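Local structure of CRISPR protein (Archaeoglobus fulgidus, 4MJK) at residues G3-V8 / K163-T168; G63-A68 / F134-V139; N203-K208 / S218-K223. The protein is probably a Cas5 subunit of a type I-A CRISPR Cascade complex and so probably takes part in holding the CRISPR RNA that guides recognition of invading DNA. All blocks are in the same frame, centred on the assembly; numbering follows the deposited sequence.

Contact 1: residues G3-V8 / K163-T168; sequences GYLVDV and KKVKVT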
loop_
_atom_site.group_PDB
_atom_site.type_symbol
_atom_site.label_atom_id
_atom_site.label_comp_id
_atom_site.label_asym_id
_atom_site.label_seq_id
_atom_site.Cartn_x
_atom_site.Cartn_y
_atom_site.Cartn_z
ATOM N N GLY A 3 16.815 9.400 25.171
ATOM C CA GLY A 3 15.701 8.859 24.419
ATOM C C GLY A 3 15.456 9.675 23.160
ATOM O O GLY A 3 15.735 10.872 23.113
ATOM N N TYR A 4 14.943 9.013 22.132
ATOM C CA TYR A 4 14.484 9.690 20.929
ATOM C C TYR A 4 13.066 9.243 20.646
ATOM O O TYR A 4 12.787 8.043 20.648
ATOM C CB TYR A 4 15.359 9.306 19.740
ATOM C CG TYR A 4 16.828 9.585 19.932
ATOM C CD1 TYR A 4 17.641 8.692 20.610
ATOM C CD2 TYR A 4 17.400 10.748 19.437
ATOM C CE1 TYR A 4 18.989 8.947 20.790
ATOM C CE2 TYR A 4 18.741 11.012 19.605
ATOM C CZ TYR A 4 19.532 10.113 20.282
ATOM O OH TYR A 4 20.875 10.380 20.448
ATOM N N LEU A 5 12.184 10.209 20.416
ATOM C CA LEU A 5 10.843 9.960 19.912
ATOM C C LEU A 5 10.794 10.369 18.443
ATOM O O LEU A 5 11.054 11.530 18.097
ATOM C CB LEU A 5 9.835 10.790 20.684
ATOM C CG LEU A 5 9.778 10.483 22.176
ATOM C CD1 LEU A 5 9.006 11.586 22.859
ATOM C CD2 LEU A 5 9.124 9.124 22.411
ATOM N N VAL A 6 10.490 9.412 17.579
ATOM C CA VAL A 6 10.517 9.656 16.142
ATOM C C VAL A 6 9.154 9.321 15.537
ATOM O O VAL A 6 8.703 8.164 15.595
ATOM C CB VAL A 6 11.587 8.797 15.473
ATOM C CG1 VAL A 6 11.751 9.193 13.997
ATOM C CG2 VAL A 6 12.933 8.910 16.233
ATOM N N ASP A 7 8.498 10.330 14.975
ATOM C CA ASP A 7 7.212 10.150 14.308
ATOM C C ASP A 7 7.433 9.943 12.809
ATOM O O ASP A 7 8.055 10.771 12.123
ATOM C CB ASP A 7 6.297 11.362 14.532
ATOM C CG ASP A 7 5.711 11.414 15.944
ATOM O OD1 ASP A 7 6.028 10.527 16.770
ATOM O OD2 ASP A 7 4.936 12.352 16.230
ATOM N N VAL A 8 6.909 8.841 12.294
ATOM C CA VAL A 8 7.177 8.464 10.918
ATOM C C VAL A 8 5.864 8.302 10.158
ATOM O O VAL A 8 4.969 7.576 10.584
ATOM C CB VAL A 8 7.981 7.151 10.843
ATOM C CG1 VAL A 8 8.270 6.795 9.384
ATOM C CG2 VAL A 8 9.288 7.278 11.609
ATOM N N LYS A 163 12.293 14.095 18.537
ATOM C CA LYS A 163 12.548 14.776 19.799
ATOM C C LYS A 163 13.542 13.970 20.621
ATOM O O LYS A 163 13.341 12.770 20.868
ATOM C CB LYS A 163 11.232 14.980 20.553
ATOM C CG LYS A 163 11.311 15.867 21.782
ATOM C CD LYS A 163 9.944 15.943 22.469
ATOM C CE LYS A 163 10.027 16.638 23.834
ATOM N NZ LYS A 163 10.513 18.047 23.739
ATOM N N LYS A 164 14.633 14.620 21.012
ATOM C CA LYS A 164 15.593 14.027 21.930
ATOM C C LYS A 164 15.132 14.344 23.353
ATOM O O LYS A 164 14.825 15.498 23.672
ATOM C CB LYS A 164 16.994 14.584 21.670
ATOM C CG LYS A 164 18.125 13.817 22.329
ATOM C CD LYS A 164 19.482 14.433 21.983
ATOM C CE LYS A 164 19.737 14.380 20.475
ATOM N NZ LYS A 164 20.984 15.092 20.033
ATOM N N VAL A 165 15.044 13.324 24.199
ATOM C CA VAL A 165 14.502 13.508 25.545
ATOM C C VAL A 165 15.386 12.875 26.610
ATOM O O VAL A 165 16.068 11.885 26.357
ATOM C CB VAL A 165 13.088 12.904 25.685
ATOM C CG1 VAL A 165 12.081 13.681 24.846
ATOM C CG2 VAL A 165 13.102 11.421 25.304
ATOM N N LYS A 166 15.381 13.464 27.803
ATOM C CA LYS A 166 16.007 12.828 28.949
ATOM C C LYS A 166 15.020 11.783 29.464
ATOM O O LYS A 166 13.819 12.026 29.485
ATOM C CB LYS A 166 16.333 13.871 30.024
ATOM C CG LYS A 166 17.006 15.119 29.464
ATOM C CD LYS A 166 17.366 16.137 30.548
ATOM C CE LYS A 166 18.774 15.911 31.074
ATOM N NZ LYS A 166 19.787 15.906 29.970
ATOM N N VAL A 167 15.511 10.607 29.832
ATOM C CA VAL A 167 14.631 9.562 30.359
ATOM C C VAL A 167 14.965 9.197 31.811
ATOM O O VAL A 167 16.105 9.355 32.254
ATOM C CB VAL A 167 14.656 8.274 29.486
ATOM C CG1 VAL A 167 14.234 8.590 28.069
ATOM C CG2 VAL A 167 16.037 7.627 29.489
ATOM N N THR A 168 13.960 8.722 32.539
ATOM C CA THR A 168 14.135 8.201 33.890
ATOM C C THR A 168 13.944 6.689 33.871
ATOM O O THR A 168 13.028 6.187 33.217
ATOM C CB THR A 168 13.081 8.794 34.843
ATOM O OG1 THR A 168 13.215 10.218 34.874
ATOM C CG2 THR A 168 13.251 8.238 36.247
HETATM O O HOH W 1 22.769 13.001 20.296
#

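Contact 2: residues G63-A68 / F134-V139; sequences GENLLA and FKEEAV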
loop_
_atom_site.group_PDB
_atom_site.type_symbol
_atom_site.label_atom_id
_atom_site.label_comp_id
_atom_site.label_asym_id
_atom_site.label_seq_id
_atom_site.Cartn_x
_atom_site.Cartn_y
_atom_site.Cartn_z
ATOM N N GLY A 63 22.962 -1.579 18.231
ATOM C CA GLY A 63 22.387 -2.616 19.060
ATOM C C GLY A 63 23.104 -2.782 20.382
ATOM O O GLY A 63 22.491 -3.132 21.388
ATOM N N GLU A 64 24.409 -2.534 20.390
ATOM C CA GLU A 64 25.175 -2.630 21.627
ATOM C C GLU A 64 24.834 -1.488 22.583
ATOM O O GLU A 64 24.887 -1.645 23.801
ATOM C CB GLU A 64 26.681 -2.667 21.325
ATOM C CG GLU A 64 27.137 -3.973 20.684
ATOM C CD GLU A 64 28.524 -3.889 20.054
ATOM O OE1 GLU A 64 29.112 -2.784 20.015
ATOM O OE2 GLU A 64 29.022 -4.937 19.586
ATOM N N ASN A 65 24.476 -0.338 22.034
ATOM C CA ASN A 65 24.141 0.807 22.871
ATOM C C ASN A 65 22.642 0.930 23.169
ATOM O O ASN A 65 22.221 1.795 23.940
ATOM C CB ASN A 65 24.660 2.103 22.240
ATOM C CG ASN A 65 26.181 2.175 22.222
ATOM O OD1 ASN A 65 26.799 2.280 21.158
ATOM N ND2 ASN A 65 26.792 2.114 23.408
ATOM N N LEU A 66 21.843 0.060 22.569
ATOM C CA LEU A 66 20.390 0.173 22.687
ATOM C C LEU A 66 19.879 -0.388 24.009
ATOM O O LEU A 66 20.179 -1.516 24.357
ATOM C CB LEU A 66 19.703 -0.552 21.526
ATOM C CG LEU A 66 18.177 -0.399 21.401
ATOM C CD1 LEU A 66 17.782 1.000 20.935
ATOM C CD2 LEU A 66 17.630 -1.444 20.433
ATOM N N LEU A 67 19.089 0.400 24.730
ATOM C CA LEU A 67 18.447 -0.070 25.950
ATOM C C LEU A 67 16.982 -0.442 25.714
ATOM O O LEU A 67 16.453 -1.334 26.374
ATOM C CB LEU A 67 18.527 1.005 27.028
ATOM C CG LEU A 67 19.969 1.285 27.462
ATOM C CD1 LEU A 67 20.000 2.361 28.546
ATOM C CD2 LEU A 67 20.654 -0.005 27.919
ATOM N N ALA A 68 16.329 0.262 24.788
ATOM C CA ALA A 68 14.904 0.040 24.555
ATOM C C ALA A 68 14.512 0.452 23.157
ATOM O O ALA A 68 15.048 1.415 22.617
ATOM C CB ALA A 68 14.081 0.822 25.573
ATOM N N PHE A 134 18.968 4.910 24.293
ATOM C CA PHE A 134 20.358 4.459 24.198
ATOM C C PHE A 134 21.160 4.774 25.469
ATOM O O PHE A 134 20.849 5.711 26.198
ATOM C CB PHE A 134 21.057 5.102 22.997
ATOM C CG PHE A 134 20.492 4.682 21.670
ATOM C CD1 PHE A 134 20.918 3.512 21.061
ATOM C CD2 PHE A 134 19.537 5.460 21.030
ATOM C CE1 PHE A 134 20.402 3.120 19.828
ATOM C CE2 PHE A 134 19.009 5.074 19.799
ATOM C CZ PHE A 134 19.440 3.909 19.201
ATOM N N LYS A 135 22.212 3.995 25.710
ATOM C CA LYS A 135 23.046 4.175 26.896
ATOM C C LYS A 135 23.746 5.531 26.844
ATOM O O LYS A 135 23.978 6.158 27.882
ATOM C CB LYS A 135 24.071 3.048 26.997
ATOM C CG LYS A 135 24.511 2.720 28.409
ATOM C CD LYS A 135 25.439 1.516 28.390
ATOM C CE LYS A 135 24.989 0.525 27.323
ATOM N NZ LYS A 135 25.957 -0.597 27.163
ATOM N N GLU A 136 24.090 5.972 25.636
ATOM C CA GLU A 136 24.535 7.354 25.421
ATOM C C GLU A 136 24.085 7.858 24.058
ATOM O O GLU A 136 23.471 7.121 23.296
ATOM C CB GLU A 136 26.051 7.470 25.517
ATOM C CG GLU A 136 26.781 6.798 24.387
ATOM C CD GLU A 136 27.286 5.432 24.774
ATOM O OE1 GLU A 136 27.808 5.290 25.902
ATOM O OE2 GLU A 136 27.158 4.496 23.956
ATOM N N GLU A 137 24.396 9.111 23.748
ATOM C CA GLU A 137 24.033 9.673 22.448
ATOM C C GLU A 137 24.634 8.844 21.314
ATOM O O GLU A 137 25.815 8.977 20.994
ATOM C CB GLU A 137 24.474 11.134 22.347
ATOM C CG GLU A 137 23.700 12.070 23.268
ATOM C CD GLU A 137 24.231 13.495 23.255
ATOM O OE1 GLU A 137 24.904 13.891 24.235
ATOM O OE2 GLU A 137 23.972 14.220 22.268
ATOM N N ALA A 138 23.818 7.986 20.707
ATOM C CA ALA A 138 24.317 7.054 19.699
ATOM C C ALA A 138 24.097 7.523 18.263
ATOM O O ALA A 138 24.641 6.939 17.328
ATOM C CB ALA A 138 23.703 5.671 19.903
ATOM N N VAL A 139 23.298 8.567 18.079
ATOM C CA VAL A 139 23.051 9.062 16.731
ATOM C C VAL A 139 22.697 10.546 16.704
ATOM O O VAL A 139 21.905 11.024 17.520
ATOM C CB VAL A 139 21.945 8.245 16.024
ATOM C CG1 VAL A 139 20.676 8.234 16.860
ATOM C CG2 VAL A 139 21.680 8.794 14.626
#

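Contact 3: residues N203-K208 / S218-K223; sequences NPFEVK and SYISGK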
loop_
_atom_site.group_PDB
_atom_site.type_symbol
_atom_site.label_atom_id
_atom_site.label_comp_id
_atom_site.label_asym_id
_atom_site.label_seq_id
_atom_site.Cartn_x
_atom_site.Cartn_y
_atom_site.Cartn_z
ATOM N N ASN A 203 16.172 -10.249 17.503
ATOM C CA ASN A 203 16.513 -9.510 18.711
ATOM C C ASN A 203 17.373 -8.289 18.377
ATOM O O ASN A 203 18.434 -8.422 17.771
ATOM C CB ASN A 203 17.223 -10.462 19.693
ATOM C CG ASN A 203 17.546 -9.816 21.024
ATOM O OD1 ASN A 203 17.161 -8.686 21.298
ATOM N ND2 ASN A 203 18.258 -10.550 21.868
ATOM N N PRO A 204 16.909 -7.080 18.743
ATOM C CA PRO A 204 17.716 -5.913 18.365
ATOM C C PRO A 204 18.811 -5.609 19.388
ATOM O O PRO A 204 19.650 -4.750 19.144
ATOM C CB PRO A 204 16.690 -4.781 18.357
ATOM C CG PRO A 204 15.716 -5.174 19.441
ATOM C CD PRO A 204 15.631 -6.693 19.373
ATOM N N PHE A 205 18.781 -6.286 20.527
ATOM C CA PHE A 205 19.719 -5.999 21.605
ATOM C C PHE A 205 20.989 -6.803 21.413
ATOM O O PHE A 205 20.946 -8.024 21.261
ATOM C CB PHE A 205 19.091 -6.301 22.960
ATOM C CG PHE A 205 17.858 -5.509 23.229
ATOM C CD1 PHE A 205 17.920 -4.127 23.347
ATOM C CD2 PHE A 205 16.633 -6.129 23.347
ATOM C CE1 PHE A 205 16.783 -3.382 23.577
ATOM C CE2 PHE A 205 15.488 -5.385 23.571
ATOM C CZ PHE A 205 15.570 -4.011 23.690
ATOM N N GLU A 206 22.116 -6.109 21.381
ATOM C CA GLU A 206 23.409 -6.769 21.278
ATOM C C GLU A 206 24.165 -6.604 22.585
ATOM O O GLU A 206 23.953 -5.638 23.320
ATOM C CB GLU A 206 24.224 -6.184 20.118
ATOM C CG GLU A 206 23.514 -6.230 18.767
ATOM C CD GLU A 206 24.310 -6.969 17.696
ATOM O OE1 GLU A 206 25.248 -7.715 18.055
ATOM O OE2 GLU A 206 23.995 -6.802 16.491
ATOM N N VAL A 207 25.051 -7.549 22.878
ATOM C CA VAL A 207 25.909 -7.435 24.048
ATOM C C VAL A 207 27.337 -7.092 23.634
ATOM O O VAL A 207 27.854 -7.636 22.660
ATOM C CB VAL A 207 25.915 -8.734 24.873
ATOM C CG1 VAL A 207 26.930 -8.638 26.008
ATOM C CG2 VAL A 207 24.516 -9.028 25.411
ATOM N N LYS A 208 27.968 -6.192 24.384
ATOM C CA LYS A 208 29.362 -5.810 24.141
ATOM C C LYS A 208 30.237 -7.011 23.782
ATOM O O LYS A 208 30.547 -7.244 22.612
ATOM C CB LYS A 208 29.944 -5.113 25.373
ATOM C CG LYS A 208 30.075 -6.021 26.591
ATOM C CD LYS A 208 30.994 -5.409 27.644
ATOM C CE LYS A 208 31.136 -6.323 28.855
ATOM N NZ LYS A 208 31.750 -7.637 28.505
ATOM N N SER A 218 20.480 -11.741 30.458
ATOM C CA SER A 218 20.277 -13.172 30.622
ATOM C C SER A 218 19.025 -13.612 29.869
ATOM O O SER A 218 19.094 -14.418 28.944
ATOM C CB SER A 218 20.167 -13.547 32.111
ATOM O OG SER A 218 21.422 -13.675 32.738
ATOM N N TYR A 219 17.881 -13.075 30.280
ATOM C CA TYR A 219 16.611 -13.425 29.663
ATOM C C TYR A 219 16.446 -12.699 28.346
ATOM O O TYR A 219 15.716 -13.150 27.465
ATOM C CB TYR A 219 15.437 -13.125 30.601
ATOM C CG TYR A 219 15.241 -14.192 31.657
ATOM C CD1 TYR A 219 14.562 -15.368 31.362
ATOM C CD2 TYR A 219 15.749 -14.031 32.940
ATOM C CE1 TYR A 219 14.385 -16.351 32.315
ATOM C CE2 TYR A 219 15.578 -15.015 33.904
ATOM C CZ TYR A 219 14.891 -16.170 33.584
ATOM O OH TYR A 219 14.717 -17.157 34.532
ATOM N N ILE A 220 17.128 -11.568 28.214
ATOM C CA ILE A 220 17.196 -10.873 26.936
ATOM C C ILE A 220 18.564 -11.154 26.329
ATOM O O ILE A 220 18.782 -10.942 25.134
ATOM C CB ILE A 220 17.002 -9.358 27.095
ATOM C CG1 ILE A 220 16.546 -8.749 25.767
ATOM C CG2 ILE A 220 18.281 -8.707 27.600
ATOM C CD1 ILE A 220 15.233 -9.328 25.246
ATOM N N SER A 221 19.462 -11.648 27.184
ATOM C CA SER A 221 20.819 -12.056 26.817
ATOM C C SER A 221 21.238 -11.596 25.437
ATOM O O SER A 221 21.219 -10.403 25.118
ATOM C CB SER A 221 20.954 -13.584 26.885
ATOM O OG SER A 221 21.450 -14.015 28.144
ATOM N N GLY A 222 21.636 -12.577 24.638
ATOM C CA GLY A 222 21.912 -12.395 23.232
ATOM C C GLY A 222 21.276 -13.575 22.529
ATOM O O GLY A 222 21.947 -14.334 21.832
ATOM N N LYS A 223 19.976 -13.755 22.749
ATOM C CA LYS A 223 19.217 -14.752 22.007
ATOM C C LYS A 223 18.937 -14.172 20.629
ATOM O O LYS A 223 19.096 -12.967 20.423
ATOM C CB LYS A 223 17.923 -15.109 22.734
ATOM C CG LYS A 223 17.114 -13.913 23.179
ATOM C CD LYS A 223 16.353 -14.228 24.462
ATOM C CE LYS A 223 14.915 -13.718 24.404
ATOM N NZ LYS A 223 14.029 -14.613 23.601
#

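Contact 1: residues G3-V8 / K163-T168
Gly3, Tyr4 and Leu5 pair with Val165, Lys164 and Lys163 as antiparallel strands of the main sheet. Strand 2-10 lies between 157-170 and 127-134. The order 66-73, 127-134, 2-10, 157-170 is the one expected of the ferredoxin-like fold of Cas5 and other RAMP proteins.

Four backbone hydrogen bonds join the strands in two rings. Gly3 N gives to Val165 O at 2.9 Å and Val165 N gives to Gly3 O at 2.8 Å. Leu5 N and Lys163 N bond in the same way to Lys163 O and Leu5 O. Tyr4 and Lys164 form the non-hydrogen-bonded pair between the rings.

Apolar contacts gather on the Leu5 face. Leu5 CD1 meets Val165 CG1 at 4.2 Å. Val165 CG2 lies against the backbone of Gly3, 3.5 Å from Gly3 O. Val167 CG1 comes within 3.9 Å of Gly3 CA. These last two methyls leave no room for a CB at Gly3. Leu5 and Val167 also rest on Phe131 of the next strand.

On the other face Tyr4 and Lys164 run side by side. The Lys164 chain bends at chi3 (-62°), and its CE lies 3.6 Å from Tyr4 CE2. Weak, long ion pairs link its amine to Glu137 and Glu141. One water bridges the two tips, accepting from Lys164 NZ at 2.8 Å and lying 3.2 Å from Tyr4 OH.

Contact 2: residues G63-A68 / F134-V139
The Phe134 ring has Leu66 on one face and Ala138 on the opposite face. Leu66 CD1 makes a CH-pi contact, 4.0 Å from the ring centroid and 29° off its normal. Ala138 CB sits 3.7 Å above the other face, toward the rim. Asn65 O lies at the ring edge, near its plane. CG of Leu66 is anti to the backbone N (chi1 -173°), which carries CD1 across to the ring, nearest to Phe134 CE1 at 3.5 Å. With an alanine in place of the Phe134 ring, Leu66 and Ala138 would probably lose the apolar surface between them and a gap is likely to open.

The Asn65 amide and the Glu136 carboxylate stand almost perpendicular, with planes 81° apart. Asn65 ND2 and Glu136 OE2 are close, but the angle is poor and the contact is doubtful.

A single backbone hydrogen bond joins the segments. Lys135 N gives to Asn65 O at 2.8 Å, nearly in line with the carbonyl bond. The same oxygen receives a CA-H contact from Phe134 CA at 3.3 Å. Leu67 CD1 packs against the Lys135 backbone, 3.9 Å from Lys135 CA. The Leu67 backbone is hydrogen-bonded to Val133 and Arg263; Leu67 and Ala68 both face Val133.

The Leu66-Phe134 bridge is an antiparallel non-hydrogen-bonded pair. It is where helix 58-65 passes into the outermost strand 66-73, alongside the end of strand 127-134. The pairing at Val133 just beyond it is a classic beta bulge.

Contact 3: residues N203-K208 / S218-K223
Asn203 reaches Lys223 and Ile220 because its CG is anti to the backbone N (chi1 -176°), which sends the amide across to the other segment. Phe205 has CG anti to the carbonyl carbon (chi1 -60°), which turns the ring toward Ile220. The Phe205 and Ile220 side chains cross at about a right angle.

The Asn203 amide works at both ends. Its ND2 gives a hydrogen bond to Lys223 O at 2.9 Å, with that oxygen in the amide plane. A weak second bond runs from Asn203 ND2 to Ile220 O at 3.3 Å. Its OD1 accepts from Phe205 N at 3.0 Å, with the donor above the carbonyl plane, closing an Asx turn.

Ile220 CG1 lies 3.6 Å from Phe205 CD2, approaching the ring obliquely. Pro204 CG covers the centre of one face of this ring. Val207 CG2 also lies against Ser221 O, 3.6 Å away. Lys223 NZ turns elsewhere, to Ala225 O and a salt bridge with Glu183.

Both segments are loop between strands 196-202 and 225-231. One side-chain amide thus does the polar joining: it shapes its own turn, holds Lys223 O firmly and Ile220 O only weakly.

How the contacts relate
Contacts 1 and 2 reach the same sheet, while contact 3 joins two parts of one loop. All three are partly buried: Tyr4, Leu66, Phe134, Phe205 and Ile220 are buried, while Lys163, Lys135, Glu136 and Val207 are exposed. Contact 1 rests on regular backbone pairing. Contact 2 has one backbone bond and leans on an aromatic ring. Contact 3 uses a side-chain amide in place of strand bonds. Contacts 1 and 2 meet at Tyr4, whose CE1 packs on Phe134 CD2 at 3.5 Å and whose OH probably bonds to Val139 O. Contacts 2 and 3 meet through a probable Glu206 N to Gly63 O bond and Phe205 against Leu66. Contacts 1 and 3 do not touch.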